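PDB 3I4P: transcriptional regulator, AsnC family from Agrobacterium tumefaciens str. C58, which probably binds specific DNA sequences and regulates transcription, as other Lrp/AsnC family regulators do, and also binds calcium. Local coordinates for residues K62-F66 with F136-Q140. Sequence-based numbering, arbitrary orientation.
Sequences KVTVF and FAMEQ
Val65 and Phe136 form an antiparallel non-hydrogen-bonded pair, with both side chains on the same face of the sheet. Val65 CG1 sits over the centre of the Phe136 ring, a CH-pi contact 4.3 Å from the centroid. The other branch, Val65 CG2, touches Phe136 CE1 at 3.6 Å. Val63 CG1 meets the edge of the same ring, 3.8 Å from Phe136 CD1. With chi1 near -66°, Phe136 CG lies anti to its carbonyl carbon, and the ring reaches both valines. Next along the strands, Ala137 N donates to Thr64 O at 2.9 Å, with an N-H...O angle of 158°. Ala137 CB packs on Thr64 CB at 3.9 Å. A water bridges the same two residues: it accepts from Thr64 N at 3.0 Å and donates to Ala137 O at 2.8 Å. These strands, 63-70 and 131-143, are neighbours in the antiparallel sheet of the Lrp/AsnC ligand-binding domain. The water stands in for the return bond of the Thr64-Ala137 pair. The chain then turns a corner at Met138. Tyr116 stacks edge-to-face on Phe136. Ala137, Glu139 and Gln140 pair with an antiparallel strand of a second subunit, continuing the sheet. Phe136 of a third subunit meets the Phe136 ring.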
ATOM      1  N   LYS A  62      22.896  15.038  13.520  1.00 29.74           N
ATOM      2  CA  LYS A  62      22.449  15.677  12.257  1.00 30.25           C
ATOM      3  C   LYS A  62      21.435  14.888  11.444  1.00 29.49           C
ATOM      4  O   LYS A  62      20.855  15.441  10.509  1.00 29.74           O
ATOM      5  CB  LYS A  62      23.644  16.025  11.343  1.00 30.91           C
ATOM      6  CG  LYS A  62      24.273  14.835  10.625  1.00 33.91           C
ATOM      7  CD  LYS A  62      25.683  15.135  10.023  1.00 37.96           C
ATOM      8  CE  LYS A  62      26.358  13.845   9.436  1.00 40.42           C
ATOM      9  NZ  LYS A  62      26.822  12.770  10.451  1.00 40.73           N
ATOM     10  N   VAL A  63      21.242  13.601  11.755  1.00 28.98           N
ATOM     11  CA  VAL A  63      20.272  12.769  11.011  1.00 27.09           C
ATOM     12  C   VAL A  63      18.958  12.723  11.803  1.00 26.97           C
ATOM     13  O   VAL A  63      18.949  12.528  13.018  1.00 26.64           O
ATOM     14  CB  VAL A  63      20.804  11.344  10.710  1.00 27.25           C
ATOM     15  CG1 VAL A  63      19.672  10.448  10.119  1.00 25.56           C
ATOM     16  CG2 VAL A  63      22.039  11.400   9.773  1.00 25.07           C
ATOM     17  N   THR A  64      17.862  12.965  11.099  1.00 26.65           N
ATOM     18  CA  THR A  64      16.510  12.766  11.600  1.00 26.34           C
ATOM     19  C   THR A  64      15.900  11.517  10.940  1.00 25.97           C
ATOM     20  O   THR A  64      15.949  11.340   9.734  1.00 25.27           O
ATOM     21  CB  THR A  64      15.587  13.986  11.278  1.00 26.08           C
ATOM     22  OG1 THR A  64      16.067  15.142  11.966  1.00 27.95           O
ATOM     23  CG2 THR A  64      14.173  13.721  11.701  1.00 25.25           C
ATOM     24  N   VAL A  65      15.303  10.672  11.765  1.00 25.89           N
ATOM     25  CA  VAL A  65      14.612   9.483  11.336  1.00 25.27           C
ATOM     26  C   VAL A  65      13.189   9.606  11.871  1.00 24.86           C
ATOM     27  O   VAL A  65      12.988   9.915  13.041  1.00 23.95           O
ATOM     28  CB  VAL A  65      15.260   8.244  11.967  1.00 24.89           C
ATOM     29  CG1 VAL A  65      14.657   6.984  11.359  1.00 24.62           C
ATOM     30  CG2 VAL A  65      16.766   8.328  11.822  1.00 23.79           C
ATOM     31  N   PHE A  66      12.213   9.351  11.027  1.00 24.44           N
ATOM     32  CA  PHE A  66      10.816   9.288  11.453  1.00 24.54           C
ATOM     33  C   PHE A  66      10.437   7.828  11.548  1.00 24.49           C
ATOM     34  O   PHE A  66      10.455   7.100  10.539  1.00 24.81           O
ATOM     35  CB  PHE A  66       9.887  10.043  10.480  1.00 24.37           C
ATOM     36  CG  PHE A  66       9.868  11.508  10.733  1.00 24.90           C
ATOM     37  CD1 PHE A  66       9.036  12.036  11.703  1.00 22.40           C
ATOM     38  CD2 PHE A  66      10.751  12.349  10.062  1.00 25.35           C
ATOM     39  CE1 PHE A  66       9.035  13.422  11.969  1.00 23.57           C
ATOM     40  CE2 PHE A  66      10.770  13.683  10.320  1.00 25.13           C
ATOM     41  CZ  PHE A  66       9.900  14.232  11.275  1.00 23.91           C
ATOM     42  N   PHE A 136      14.253   7.976   6.858  1.00 26.32           N
ATOM     43  CA  PHE A 136      15.308   8.961   7.082  1.00 26.46           C
ATOM     44  C   PHE A 136      15.065  10.227   6.292  1.00 26.56           C
ATOM     45  O   PHE A 136      14.835  10.177   5.076  1.00 27.09           O
ATOM     46  CB  PHE A 136      16.682   8.387   6.654  1.00 26.62           C
ATOM     47  CG  PHE A 136      17.142   7.222   7.511  1.00 26.14           C
ATOM     48  CD1 PHE A 136      18.017   7.415   8.559  1.00 24.29           C
ATOM     49  CD2 PHE A 136      16.682   5.927   7.254  1.00 26.32           C
ATOM     50  CE1 PHE A 136      18.432   6.328   9.351  1.00 24.95           C
ATOM     51  CE2 PHE A 136      17.076   4.852   8.031  1.00 26.03           C
ATOM     52  CZ  PHE A 136      17.947   5.056   9.098  1.00 25.64           C
ATOM     53  N   ALA A 137      15.130  11.355   6.996  1.00 26.05           N
ATOM     54  CA  ALA A 137      15.134  12.675   6.391  1.00 25.71           C
ATOM     55  C   ALA A 137      16.441  12.889   5.597  1.00 25.67           C
ATOM     56  O   ALA A 137      17.520  12.552   6.080  1.00 25.17           O
ATOM     57  CB  ALA A 137      14.982  13.746   7.483  1.00 24.13           C
HETATM   58  N   MSE A 138      16.327  13.460   4.390  1.00 26.31           N
HETATM   59  CA  MSE A 138      17.469  13.931   3.595  1.00 26.61           C
HETATM   60  C   MSE A 138      17.896  15.335   3.975  1.00 27.33           C
HETATM   61  O   MSE A 138      19.062  15.662   3.831  1.00 28.01           O
HETATM   62  CB  MSE A 138      17.130  13.948   2.110  1.00 26.73           C
HETATM   63  CG  MSE A 138      16.868  12.564   1.517  1.00 26.74           C
HETATM   64 SE   MSE A 138      18.452  11.466   1.672  0.50 23.19          SE
HETATM   65  CE  MSE A 138      17.977  10.617   3.338  1.00 22.79           C
ATOM     66  N   GLU A 139      16.956  16.170   4.420  1.00 27.56           N
ATOM     67  CA  GLU A 139      17.258  17.536   4.791  1.00 28.22           C
ATOM     68  C   GLU A 139      16.203  18.042   5.756  1.00 28.80           C
ATOM     69  O   GLU A 139      15.036  17.747   5.593  1.00 28.51           O
ATOM     70  CB  GLU A 139      17.320  18.451   3.543  1.00 28.70           C
ATOM     71  CG  GLU A 139      17.659  19.918   3.874  1.00 30.92           C
ATOM     72  CD  GLU A 139      17.705  20.840   2.644  1.00 35.63           C
ATOM     73  OE1 GLU A 139      17.426  20.378   1.502  1.00 35.99           O
ATOM     74  OE2 GLU A 139      18.000  22.049   2.832  1.00 37.53           O
ATOM     75  N   GLN A 140      16.630  18.802   6.760  1.00 29.71           N
ATOM     76  CA  GLN A 140      15.732  19.624   7.562  1.00 30.35           C
ATOM     77  C   GLN A 140      15.636  21.030   6.958  1.00 29.89           C
ATOM     78  O   GLN A 140      16.530  21.861   7.147  1.00 30.92           O
ATOM     79  CB  GLN A 140      16.231  19.685   8.988  1.00 30.36           C
ATOM     80  CG  GLN A 140      15.299  20.300   9.999  1.00 31.97           C
ATOM     81  CD  GLN A 140      15.966  20.302  11.391  1.00 35.84           C
ATOM     82  OE1 GLN A 140      16.924  21.058  11.624  1.00 33.61           O
ATOM     83  NE2 GLN A 140      15.465  19.445  12.310  1.00 33.12           N
TER
HETATM   84  O   HOH W   1      18.527  13.921   8.343  1.00 21.24           O